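Local coordinates for probable ABC transporter phosphite binding protein PhnD1 (Prochlorococcus marinus str. MIT 9301, PDB 5LQ5) that binds inorganic phosphite strongly, and methylphosphonate and phosphate only very weakly, probably as the periplasmic solute-binding component of an ABC transporter, at residues 89-101 with 165-178. Numbering follows the deposited sequence.
Sequences EFKSVFVVNKNLE and VNSGAFDAGALNKQ
Val93 and Val95 pair with Leu175 and Gly173 through two reciprocal sets of backbone hydrogen bonds, joining strands 92-97 and 172-176 antiparallel at 154°; one further hydrogen bond at each end, Asn97 N to Asp171 O and Lys177 N to Lys91 O (3.2 Å), extends the ladder. On the face carrying Phe94, Ala174 CB sits over the centre of the aromatic ring in a CH-pi contact, 4.1 Å from the centroid, and Val96 CG1 meets Ala172 CB. On the other face Leu175 CD2 touches both Val93 CG2 and Val95 CG2; Leu175 CG sits between its own backbone N and carbonyl carbon, turning the branch toward both valines. Val93 CG1 packs 3.7 Å from Lys177 CG; the lysine's NZ goes on to a salt bridge with Glu181. These are neighbouring interior strands of a five-stranded mixed sheet, the core of one lobe of a periplasmic binding protein, with strand 194-199 flanking 92-97 on its far edge. Near the phosphite, Phe90 turns its ring edge to the Asn176 amide, the two planes perpendicular and CZ 3.4 Å from ND2; Asn176 ND2 hydrogen-bonds Tyr206 OH of the ligand pocket, while OD1 N-caps helix 177-186. At the distal end Asn97 has CG anti to its backbone N (chi1 -174°), which brings ND2 to Val165 O at 2.9 Å, the acceptor in the amide plane and the bond nearly straight at 168°. Val165 O also accepts from Gly168 N in the Schellman motif ending helix 158-167, a water links ND2 to Asn166 O, and OD1 takes Asn99 N in an Asx turn. A leucine in place of Asn97 would probably leave Val165 O without its second donor, the water without its ND2 partner and the Asx turn without its acceptor.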
loop_
_atom_site.group_PDB
_atom_site.type_symbol
_atom_site.label_atom_id
_atom_site.label_comp_id
_atom_site.label_asym_id
_atom_site.label_seq_id
_atom_site.Cartn_x
_atom_site.Cartn_y
_atom_site.Cartn_z
ATOM N N GLU A 89 -8.176 -2.825 -9.509
ATOM C CA GLU A 89 -8.756 -4.148 -9.184
ATOM C C GLU A 89 -7.869 -4.932 -8.191
ATOM O O GLU A 89 -7.496 -6.099 -8.420
ATOM C CB GLU A 89 -9.024 -4.978 -10.458
ATOM C CG GLU A 89 -7.783 -5.297 -11.297
ATOM C CD GLU A 89 -7.742 -4.534 -12.614
ATOM O OE1 GLU A 89 -7.858 -3.294 -12.578
ATOM O OE2 GLU A 89 -7.611 -5.167 -13.687
ATOM N N PHE A 90 -7.549 -4.249 -7.088
ATOM C CA PHE A 90 -6.568 -4.741 -6.119
ATOM C C PHE A 90 -7.254 -5.746 -5.178
ATOM O O PHE A 90 -8.436 -5.646 -4.915
ATOM C CB PHE A 90 -5.944 -3.581 -5.334
ATOM C CG PHE A 90 -4.549 -3.857 -4.866
ATOM C CD1 PHE A 90 -3.499 -3.728 -5.743
ATOM C CD2 PHE A 90 -4.268 -4.295 -3.563
ATOM C CE1 PHE A 90 -2.216 -4.045 -5.392
ATOM C CE2 PHE A 90 -2.956 -4.592 -3.196
ATOM C CZ PHE A 90 -1.928 -4.480 -4.119
ATOM N N LYS A 91 -6.458 -6.674 -4.663
ATOM C CA LYS A 91 -6.924 -7.737 -3.772
ATOM C C LYS A 91 -6.001 -7.964 -2.573
ATOM O O LYS A 91 -4.801 -7.710 -2.638
ATOM C CB LYS A 91 -7.070 -9.074 -4.514
ATOM C CG LYS A 91 -8.027 -9.009 -5.673
ATOM C CD LYS A 91 -7.940 -10.313 -6.458
ATOM C CE LYS A 91 -8.948 -10.329 -7.592
ATOM N NZ LYS A 91 -8.926 -11.663 -8.248
ATOM N N SER A 92 -6.611 -8.444 -1.490
ATOM C CA SER A 92 -5.881 -8.959 -0.354
ATOM C C SER A 92 -5.914 -10.479 -0.368
ATOM O O SER A 92 -6.775 -11.117 -0.996
ATOM C CB SER A 92 -6.490 -8.489 0.963
ATOM O OG SER A 92 -6.556 -7.065 1.056
ATOM N N VAL A 93 -5.001 -11.035 0.406
ATOM C CA VAL A 93 -5.017 -12.436 0.802
ATOM C C VAL A 93 -5.045 -12.567 2.311
ATOM O O VAL A 93 -4.464 -11.759 3.069
ATOM C CB VAL A 93 -3.823 -13.237 0.243
ATOM C CG1 VAL A 93 -3.896 -13.240 -1.277
ATOM C CG2 VAL A 93 -2.461 -12.710 0.734
ATOM N N PHE A 94 -5.804 -13.556 2.741
ATOM C CA PHE A 94 -5.709 -14.102 4.068
ATOM C C PHE A 94 -4.794 -15.313 4.017
ATOM O O PHE A 94 -4.955 -16.178 3.150
ATOM C CB PHE A 94 -7.071 -14.497 4.610
ATOM C CG PHE A 94 -7.955 -13.323 4.993
ATOM C CD1 PHE A 94 -8.161 -12.980 6.312
ATOM C CD2 PHE A 94 -8.595 -12.579 4.027
ATOM C CE1 PHE A 94 -9.006 -11.932 6.652
ATOM C CE2 PHE A 94 -9.430 -11.506 4.350
ATOM C CZ PHE A 94 -9.631 -11.172 5.669
ATOM N N VAL A 95 -3.851 -15.380 4.941
ATOM C CA VAL A 95 -2.913 -16.479 5.075
ATOM C C VAL A 95 -2.992 -17.088 6.462
ATOM O O VAL A 95 -3.311 -16.382 7.457
ATOM C CB VAL A 95 -1.475 -16.088 4.750
ATOM C CG1 VAL A 95 -1.351 -15.573 3.333
ATOM C CG2 VAL A 95 -0.904 -15.100 5.734
ATOM N N VAL A 96 -2.699 -18.389 6.529
ATOM C CA VAL A 96 -2.684 -19.131 7.780
ATOM C C VAL A 96 -1.415 -19.937 7.932
ATOM O O VAL A 96 -0.808 -20.356 6.945
ATOM C CB VAL A 96 -3.898 -20.050 7.958
ATOM C CG1 VAL A 96 -5.185 -19.232 8.065
ATOM C CG2 VAL A 96 -3.995 -21.044 6.801
ATOM N N ASN A 97 -1.016 -20.133 9.187
ATOM C CA ASN A 97 0.133 -20.952 9.527
ATOM C C ASN A 97 -0.291 -22.413 9.276
ATOM O O ASN A 97 -1.403 -22.823 9.616
ATOM C CB ASN A 97 0.539 -20.756 10.974
ATOM C CG ASN A 97 1.816 -21.483 11.331
ATOM O OD1 ASN A 97 1.830 -22.698 11.434
ATOM N ND2 ASN A 97 2.900 -20.744 11.511
ATOM N N LYS A 98 0.614 -23.163 8.639
ATOM C CA LYS A 98 0.393 -24.602 8.342
ATOM C C LYS A 98 0.067 -25.470 9.521
ATOM O O LYS A 98 -0.605 -26.487 9.381
ATOM C CB LYS A 98 1.646 -25.192 7.764
ATOM C CG LYS A 98 1.772 -24.841 6.316
ATOM C CD LYS A 98 2.996 -25.492 5.735
ATOM C CE LYS A 98 3.616 -24.591 4.708
ATOM N NZ LYS A 98 2.795 -24.506 3.486
ATOM N N ASN A 99 0.597 -25.103 10.672
ATOM C CA ASN A 99 0.373 -25.884 11.898
ATOM C C ASN A 99 -1.104 -26.005 12.301
ATOM O O ASN A 99 -1.458 -26.874 13.091
ATOM C CB ASN A 99 1.168 -25.298 13.062
ATOM C CG ASN A 99 2.643 -25.684 13.021
ATOM O OD1 ASN A 99 3.444 -25.136 12.239
ATOM N ND2 ASN A 99 3.022 -26.616 13.892
ATOM N N LEU A 100 -1.961 -25.141 11.772
ATOM C CA LEU A 100 -3.392 -25.210 12.099
ATOM C C LEU A 100 -4.137 -26.295 11.329
ATOM O O LEU A 100 -5.255 -26.680 11.686
ATOM C CB LEU A 100 -4.087 -23.923 11.740
ATOM C CG LEU A 100 -3.711 -22.648 12.460
ATOM C CD1 LEU A 100 -4.470 -21.581 11.705
ATOM C CD2 LEU A 100 -4.166 -22.656 13.897
ATOM N N GLU A 101 -3.538 -26.715 10.226
ATOM C CA GLU A 101 -4.156 -27.690 9.304
ATOM C C GLU A 101 -5.559 -27.250 8.888
ATOM O O GLU A 101 -6.490 -28.038 8.822
ATOM C CB GLU A 101 -4.149 -29.094 9.909
ATOM C CG GLU A 101 -2.746 -29.671 9.869
ATOM C CD GLU A 101 -2.569 -30.960 10.642
ATOM O OE1 GLU A 101 -3.516 -31.436 11.305
ATOM O OE2 GLU A 101 -1.449 -31.500 10.589
ATOM N N VAL A 165 3.078 -14.379 10.949
ATOM C CA VAL A 165 2.286 -15.597 10.792
ATOM C C VAL A 165 3.262 -16.768 10.520
ATOM O O VAL A 165 3.097 -17.856 11.064
ATOM C CB VAL A 165 1.204 -15.480 9.728
ATOM C CG1 VAL A 165 0.344 -16.737 9.695
ATOM C CG2 VAL A 165 0.297 -14.277 9.974
ATOM N N ASN A 166 4.300 -16.514 9.718
ATOM C CA ASN A 166 5.307 -17.556 9.400
ATOM C C ASN A 166 6.039 -18.091 10.628
ATOM O O ASN A 166 6.327 -19.277 10.715
ATOM C CB ASN A 166 6.352 -17.059 8.417
ATOM C CG ASN A 166 7.101 -18.210 7.767
ATOM O OD1 ASN A 166 6.480 -19.039 7.110
ATOM N ND2 ASN A 166 8.421 -18.288 7.971
ATOM N N SER A 167 6.292 -17.220 11.602
ATOM C CA SER A 167 6.996 -17.641 12.834
ATOM C C SER A 167 6.126 -18.372 13.853
ATOM O O SER A 167 6.610 -18.963 14.796
ATOM C CB SER A 167 7.626 -16.444 13.539
ATOM O OG SER A 167 6.587 -15.646 14.099
ATOM N N GLY A 168 4.826 -18.249 13.681
ATOM C CA GLY A 168 3.819 -18.753 14.649
ATOM C C GLY A 168 3.488 -17.794 15.785
ATOM O O GLY A 168 2.779 -18.164 16.739
ATOM N N ALA A 169 3.974 -16.552 15.686
ATOM C CA ALA A 169 3.567 -15.508 16.650
ATOM C C ALA A 169 2.064 -15.227 16.556
ATOM O O ALA A 169 1.425 -14.866 17.542
ATOM C CB ALA A 169 4.317 -14.192 16.445
ATOM N N PHE A 170 1.550 -15.320 15.331
ATOM C CA PHE A 170 0.125 -15.280 15.042
ATOM C C PHE A 170 -0.242 -16.496 14.213
ATOM O O PHE A 170 0.595 -17.086 13.536
ATOM C CB PHE A 170 -0.266 -14.004 14.313
ATOM C CG PHE A 170 -0.239 -12.775 15.198
ATOM C CD1 PHE A 170 -1.387 -12.292 15.788
ATOM C CD2 PHE A 170 0.953 -12.140 15.460
ATOM C CE1 PHE A 170 -1.357 -11.189 16.602
ATOM C CE2 PHE A 170 1.002 -11.024 16.278
ATOM C CZ PHE A 170 -0.163 -10.550 16.835
ATOM N N ASP A 171 -1.499 -16.872 14.289
ATOM C CA ASP A 171 -2.026 -18.005 13.517
ATOM C C ASP A 171 -2.434 -17.664 12.074
ATOM O O ASP A 171 -2.449 -18.527 11.189
ATOM C CB ASP A 171 -3.261 -18.571 14.228
ATOM C CG ASP A 171 -2.959 -19.090 15.594
ATOM O OD1 ASP A 171 -1.983 -19.866 15.719
ATOM O OD2 ASP A 171 -3.702 -18.745 16.542
ATOM N N ALA A 172 -2.833 -16.409 11.872
ATOM C CA ALA A 172 -3.432 -15.960 10.631
ATOM C C ALA A 172 -3.221 -14.476 10.479
ATOM O O ALA A 172 -3.050 -13.779 11.472
ATOM C CB ALA A 172 -4.930 -16.260 10.589
ATOM N N GLY A 173 -3.293 -14.007 9.239
ATOM C CA GLY A 173 -3.225 -12.579 8.945
ATOM C C GLY A 173 -3.706 -12.247 7.545
ATOM O O GLY A 173 -4.104 -13.140 6.789
ATOM N N ALA A 174 -3.742 -10.967 7.227
ATOM C CA ALA A 174 -4.147 -10.462 5.933
ATOM C C ALA A 174 -3.183 -9.466 5.390
ATOM O O ALA A 174 -2.638 -8.640 6.137
ATOM C CB ALA A 174 -5.540 -9.855 5.997
ATOM N N LEU A 175 -2.998 -9.502 4.077
ATOM C CA LEU A 175 -2.043 -8.605 3.422
ATOM C C LEU A 175 -2.317 -8.407 1.940
ATOM O O LEU A 175 -3.113 -9.115 1.333
ATOM C CB LEU A 175 -0.592 -9.067 3.634
ATOM C CG LEU A 175 -0.228 -10.377 2.941
ATOM C CD1 LEU A 175 1.219 -10.278 2.479
ATOM C CD2 LEU A 175 -0.451 -11.562 3.866
ATOM N N ASN A 176 -1.597 -7.437 1.398
ATOM C CA ASN A 176 -1.441 -7.136 -0.044
ATOM C C ASN A 176 -1.124 -8.436 -0.834
ATOM O O ASN A 176 -0.141 -9.111 -0.560
ATOM C CB ASN A 176 -0.307 -6.115 -0.127
ATOM C CG ASN A 176 0.108 -5.741 -1.522
ATOM O OD1 ASN A 176 0.150 -6.580 -2.419
ATOM N ND2 ASN A 176 0.465 -4.473 -1.713
ATOM N N LYS A 177 -1.921 -8.759 -1.841
ATOM C CA LYS A 177 -1.762 -10.052 -2.589
ATOM C C LYS A 177 -0.465 -10.057 -3.429
ATOM O O LYS A 177 0.220 -11.076 -3.530
ATOM C CB LYS A 177 -2.976 -10.308 -3.488
ATOM C CG LYS A 177 -2.832 -11.532 -4.404
ATOM C CD LYS A 177 -4.199 -11.862 -4.989
ATOM C CE LYS A 177 -4.172 -13.113 -5.862
ATOM N NZ LYS A 177 -3.647 -12.797 -7.210
ATOM N N GLN A 178 -0.127 -8.905 -4.013
ATOM C CA GLN A 178 1.145 -8.760 -4.772
ATOM C C GLN A 178 2.391 -9.014 -3.913
ATOM O O GLN A 178 3.339 -9.641 -4.331
ATOM C CB GLN A 178 1.249 -7.378 -5.441
ATOM C CG GLN A 178 2.346 -7.278 -6.480
ATOM C CD GLN A 178 2.051 -8.122 -7.714
ATOM O OE1 GLN A 178 1.051 -7.899 -8.383
ATOM N NE2 GLN A 178 2.919 -9.096 -8.012
HETATM O O HOH W 1 5.601 -21.713 12.412
#